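Local coordinates for protein aminotransferase class-III (Sphaerobacter thermophilus DSM 20745, PDB 6K8H) that is a class-III aminotransferase (omega-transaminase) that binds (5-hydroxy-4,6-dimethylpyridin-3-yl)methyl dihydrogen phosphate in a pocket to which the second subunit contributes, at residues V121-S126 with V290-G295; S126-V131 with H155-F160. All coordinates share one frame; numbering follows the deposited sequence.

Both contacts are built round one turn of chain, where strand 120-124 ends and helix 127-142 begins, and Ser126 belongs to each. Interaction 1 (121-126 with 290-295) pairs the strand with its neighbour in the large mixed sheet; interaction 2 (126-131 with 155-160) sets the first turn of the helix against the loop that carries His155. Their centres lie 11 Å apart, and they meet where Ala130 CB packs 3.3 Å from Ala292 O. PLR touches both: the shared Ser126 has its CB 3.6 Å from PLR O1P, and Gly127 and Thr128 of interaction 2 hydrogen-bond the phosphate. Thr317 OG1 of the second subunit also hydrogen-bonds PLR.

Interaction 1: residues V121-S126 with V290-G295; sequences VRFTNS and VGAVGG. With PLR ((5-hydroxy-4,6-dimethylpyridin-3-yl)methyl dihydrogen phosphate), chain D.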
# COMPACT_ATOMS: atom_id res chain seq x y z
N VAL B 121 -6.37 5.08 15.90
CA VAL B 121 -6.00 4.94 14.50
C VAL B 121 -4.96 3.84 14.35
O VAL B 121 -4.34 3.41 15.32
CB VAL B 121 -5.46 6.26 13.88
CG1 VAL B 121 -6.41 7.41 14.13
CG2 VAL B 121 -4.08 6.57 14.41
N ARG B 122 -4.82 3.36 13.11
CA ARG B 122 -3.73 2.52 12.63
C ARG B 122 -3.28 3.05 11.27
O ARG B 122 -4.11 3.48 10.46
CB ARG B 122 -4.14 1.05 12.49
CG ARG B 122 -4.34 0.31 13.80
CD ARG B 122 -4.78 -1.12 13.55
NE ARG B 122 -3.69 -2.04 13.23
CZ ARG B 122 -3.00 -2.73 14.13
NH1 ARG B 122 -3.27 -2.61 15.42
NH2 ARG B 122 -2.04 -3.57 13.76
N PHE B 123 -1.98 3.00 11.00
CA PHE B 123 -1.42 3.49 9.75
C PHE B 123 -1.18 2.35 8.78
O PHE B 123 -0.84 1.22 9.17
CB PHE B 123 -0.11 4.25 10.01
CG PHE B 123 -0.29 5.45 10.89
CD1 PHE B 123 -0.77 6.64 10.37
CD2 PHE B 123 -0.04 5.37 12.25
CE1 PHE B 123 -0.98 7.73 11.18
CE2 PHE B 123 -0.25 6.47 13.07
CZ PHE B 123 -0.72 7.65 12.54
N THR B 124 -1.38 2.65 7.49
CA THR B 124 -1.14 1.73 6.39
C THR B 124 -0.21 2.42 5.40
O THR B 124 0.27 3.53 5.68
CB THR B 124 -2.46 1.35 5.71
OG1 THR B 124 -2.99 2.51 5.08
CG2 THR B 124 -3.48 0.81 6.74
N ASN B 125 0.02 1.81 4.24
CA ASN B 125 0.94 2.37 3.26
C ASN B 125 0.26 3.00 2.06
O ASN B 125 0.95 3.44 1.12
CB ASN B 125 1.93 1.29 2.83
CG ASN B 125 2.64 0.69 4.01
OD1 ASN B 125 3.47 1.36 4.63
ND2 ASN B 125 2.26 -0.52 4.39
N SER B 126 -1.08 3.07 2.05
CA SER B 126 -1.81 3.66 0.95
C SER B 126 -3.24 3.90 1.41
O SER B 126 -3.72 3.28 2.37
CB SER B 126 -1.78 2.80 -0.31
OG SER B 126 -2.41 1.58 -0.05
N VAL B 290 1.39 6.60 2.46
CA VAL B 290 0.67 6.62 3.73
C VAL B 290 -0.79 6.27 3.54
O VAL B 290 -1.38 6.54 2.48
CB VAL B 290 0.79 8.00 4.40
CG1 VAL B 290 0.03 9.03 3.58
CG2 VAL B 290 0.32 7.97 5.86
N GLY B 291 -1.39 5.69 4.57
CA GLY B 291 -2.83 5.64 4.74
C GLY B 291 -3.11 5.48 6.22
O GLY B 291 -2.20 5.28 7.02
N ALA B 292 -4.38 5.55 6.57
CA ALA B 292 -4.73 5.36 7.97
C ALA B 292 -6.19 5.00 8.05
O ALA B 292 -7.00 5.49 7.27
CB ALA B 292 -4.45 6.61 8.82
N VAL B 293 -6.53 4.14 9.00
CA VAL B 293 -7.90 3.82 9.32
C VAL B 293 -8.09 4.13 10.80
O VAL B 293 -7.25 3.75 11.62
CB VAL B 293 -8.24 2.35 8.98
CG1 VAL B 293 -7.16 1.43 9.52
CG2 VAL B 293 -9.58 1.97 9.53
N GLY B 294 -9.15 4.87 11.13
CA GLY B 294 -9.37 5.19 12.52
C GLY B 294 -10.84 5.31 12.81
O GLY B 294 -11.68 5.38 11.91
N GLY B 295 -11.16 5.35 14.10
CA GLY B 295 -12.54 5.53 14.50
C GLY B 295 -12.74 5.24 15.97
O GLY B 295 -11.83 5.45 16.79
N1 PLR D . -10.06 6.99 -1.66
C2 PLR D . -10.14 8.15 -2.30
C2A PLR D . -11.36 9.00 -2.12
C3 PLR D . -9.09 8.59 -3.12
O3 PLR D . -9.21 9.78 -3.74
C4 PLR D . -7.94 7.78 -3.26
C4A PLR D . -6.84 8.23 -4.11
C5 PLR D . -7.88 6.57 -2.57
C6 PLR D . -8.96 6.22 -1.81
C5A PLR D . -6.70 5.64 -2.70
O4P PLR D . -5.47 6.12 -2.08
P PLR D . -4.06 5.62 -2.65
O1P PLR D . -4.14 4.12 -2.63
O2P PLR D . -3.95 6.15 -4.03
O3P PLR D . -3.01 6.16 -1.74
O HOH W 1 0.42 5.39 -0.45
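An antiparallel strand pair at the border, within this chain, of the large mixed sheet of this PLP-dependent aminotransferase fold joins 121-124 to 291-295, its loop end facing the PLR phosphate. Two hydrogen-bonded pairs hold it. Between Arg122 and Val293 the bonds run both ways: Arg122 N to Val293 O and Val293 N to Arg122 O are each 2.9 Å, with the donor nearly on the carbonyl axis. Between Thr124 and Gly291 the pairing is skewed; Thr124 N reaches Gly291 O at 2.8 Å with the donor 61° above the carbonyl plane, and Gly291 N returns a bond to Thr124 O from a similarly raised position.

Phe123 and Ala292 share one sheet face, with Phe123 CD1 4.0 Å from Ala292 CB and Gly291 O near the plane of the ring at its edge. On the other face Thr124 OG1 lies between its own N and C (chi1 67°), which brings it 3.2 Å from Gly291 CA and lets it donate to Ser126 O at 2.9 Å, tying strand end to helix start. Gly291 CA also makes a CA-H...O contact of 3.5 Å to Ser126 O. A water links Asn125 O to Val290 N.

Phe123 packs on Leu107 and Leu111 of helix 102-114 and Met325 of helix 322-334, while Val293 rests on Ala134 of helix 127-142; strand 277-281 flanks 291-295 on its other side, and the second subunit hydrogen-bonds the backbone of Val121 and Phe123.

Interaction 2: residues S126-V131 with H155-F160; sequences SGTEAV and HGSYDF. With PLR ((5-hydroxy-4,6-dimethylpyridin-3-yl)methyl dihydrogen phosphate), chain D.
Thr128 presents its two branches differently to the loop 155-158 and to PLR. A chi1 of -71° keeps OG1 beside the backbone N, and hydroxyl and amide both donate to one phosphate oxygen: Thr128 OG1 and Thr128 N each reach PLR O1P at 2.8 Å. From across the contact Ser157 N gives the same OG1 a weak bond of 3.3 Å. The methyl CG2, anti to the backbone N, touches Ser157 OG at 3.6 Å and Tyr158 N. Gly156 CA comes within 3.3 Å of Thr128 OG1, backbone packing directly on the hydroxyl.

One turn on, the side chains of Val131 and His155 cross at about a right angle, Val131 CG1 lying 4.1 Å from His155 CB and CG2 near His155 O. A water donates to His155 O and, weakly, to Thr128 O, and accepts from Tyr158 N. Gly127 N grips PLR O3P at 2.9 Å, placing the phosphate at the helix N-terminus, where the helix dipole would favour an anion.

His155 ND1 is hydrogen-bonded to Asp255 OD2, at the end of strand 251-255; Val131 and His155 both pack on Leu220 of strand 216-221, and Tyr158, its OH bonded to Asp159 of the second subunit, lies along helix 127-142 against Met132, Ile135 and Arg139.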
# COMPACT_ATOMS: atom_id res chain seq x y z
N SER B 126 -1.08 3.07 2.05
CA SER B 126 -1.81 3.66 0.95
C SER B 126 -3.24 3.90 1.41
O SER B 126 -3.72 3.28 2.37
CB SER B 126 -1.78 2.80 -0.31
OG SER B 126 -2.41 1.58 -0.05
N GLY B 127 -3.92 4.82 0.72
CA GLY B 127 -5.36 4.97 0.92
C GLY B 127 -6.12 3.72 0.53
O GLY B 127 -7.12 3.37 1.16
N THR B 128 -5.66 3.04 -0.52
CA THR B 128 -6.21 1.74 -0.88
C THR B 128 -6.15 0.77 0.28
O THR B 128 -7.14 0.07 0.59
CB THR B 128 -5.46 1.16 -2.07
OG1 THR B 128 -5.78 1.92 -3.23
CG2 THR B 128 -5.83 -0.33 -2.28
N GLU B 129 -4.99 0.69 0.94
CA GLU B 129 -4.85 -0.20 2.09
C GLU B 129 -5.75 0.26 3.23
O GLU B 129 -6.33 -0.57 3.94
CB GLU B 129 -3.39 -0.26 2.56
CG GLU B 129 -2.48 -1.18 1.73
CD GLU B 129 -1.13 -1.48 2.41
OE1 GLU B 129 -0.80 -0.88 3.46
OE2 GLU B 129 -0.38 -2.34 1.88
N ALA B 130 -5.85 1.57 3.45
CA ALA B 130 -6.72 2.07 4.51
C ALA B 130 -8.16 1.65 4.29
O ALA B 130 -8.83 1.15 5.20
CB ALA B 130 -6.60 3.59 4.59
N VAL B 131 -8.66 1.81 3.06
CA VAL B 131 -10.03 1.42 2.73
C VAL B 131 -10.20 -0.08 2.91
O VAL B 131 -11.21 -0.55 3.46
CB VAL B 131 -10.38 1.86 1.29
CG1 VAL B 131 -11.73 1.29 0.85
CG2 VAL B 131 -10.38 3.40 1.20
N HIS B 155 -12.46 4.39 -4.74
CA HIS B 155 -11.88 4.17 -3.42
C HIS B 155 -10.55 3.43 -3.48
O HIS B 155 -10.13 2.86 -2.47
CB HIS B 155 -12.83 3.39 -2.52
CG HIS B 155 -14.18 4.02 -2.37
ND1 HIS B 155 -14.40 5.13 -1.59
CD2 HIS B 155 -15.39 3.68 -2.89
CE1 HIS B 155 -15.68 5.46 -1.64
NE2 HIS B 155 -16.30 4.59 -2.42
N GLY B 156 -9.90 3.38 -4.63
CA GLY B 156 -8.65 2.65 -4.76
C GLY B 156 -8.83 1.35 -5.51
O GLY B 156 -9.84 1.12 -6.17
N SER B 157 -7.82 0.47 -5.39
CA SER B 157 -7.74 -0.74 -6.21
C SER B 157 -8.16 -2.02 -5.49
O SER B 157 -8.03 -3.11 -6.06
CB SER B 157 -6.31 -0.88 -6.79
OG SER B 157 -5.33 -0.80 -5.78
N TYR B 158 -8.62 -1.94 -4.24
CA TYR B 158 -9.10 -3.13 -3.54
C TYR B 158 -10.37 -3.67 -4.20
O TYR B 158 -11.34 -2.92 -4.39
CB TYR B 158 -9.37 -2.77 -2.09
CG TYR B 158 -9.92 -3.89 -1.21
CD1 TYR B 158 -9.36 -5.16 -1.24
CD2 TYR B 158 -10.96 -3.64 -0.33
CE1 TYR B 158 -9.85 -6.17 -0.41
CE2 TYR B 158 -11.46 -4.63 0.50
CZ TYR B 158 -10.91 -5.90 0.45
OH TYR B 158 -11.40 -6.89 1.27
N ASP B 159 -10.39 -4.98 -4.50
CA ASP B 159 -11.46 -5.60 -5.30
C ASP B 159 -12.86 -5.14 -4.92
O ASP B 159 -13.65 -4.69 -5.77
CB ASP B 159 -11.40 -7.13 -5.15
CG ASP B 159 -10.13 -7.74 -5.69
OD1 ASP B 159 -9.04 -7.28 -5.30
OD2 ASP B 159 -10.21 -8.72 -6.48
N PHE B 160 -13.20 -5.26 -3.64
CA PHE B 160 -14.57 -4.97 -3.20
C PHE B 160 -14.87 -3.48 -3.24
O PHE B 160 -16.00 -3.09 -3.54
CB PHE B 160 -14.78 -5.56 -1.79
CG PHE B 160 -14.58 -7.05 -1.74
CD1 PHE B 160 -15.58 -7.91 -2.13
CD2 PHE B 160 -13.37 -7.58 -1.32
CE1 PHE B 160 -15.40 -9.28 -2.10
CE2 PHE B 160 -13.18 -8.95 -1.28
CZ PHE B 160 -14.20 -9.80 -1.67
N1 PLR D . -10.06 6.99 -1.66
C2 PLR D . -10.14 8.15 -2.30
C2A PLR D . -11.36 9.00 -2.12
C3 PLR D . -9.09 8.59 -3.12
O3 PLR D . -9.21 9.78 -3.74
C4 PLR D . -7.94 7.78 -3.26
C4A PLR D . -6.84 8.23 -4.11
C5 PLR D . -7.88 6.57 -2.57
C6 PLR D . -8.96 6.22 -1.81
C5A PLR D . -6.70 5.64 -2.70
O4P PLR D . -5.47 6.12 -2.08
P PLR D . -4.06 5.62 -2.65
O1P PLR D . -4.14 4.12 -2.63
O2P PLR D . -3.95 6.15 -4.03
O3P PLR D . -3.01 6.16 -1.74
O HOH W 2 -9.27 0.34 -2.11
O HOH W 3 -3.76 1.65 -6.03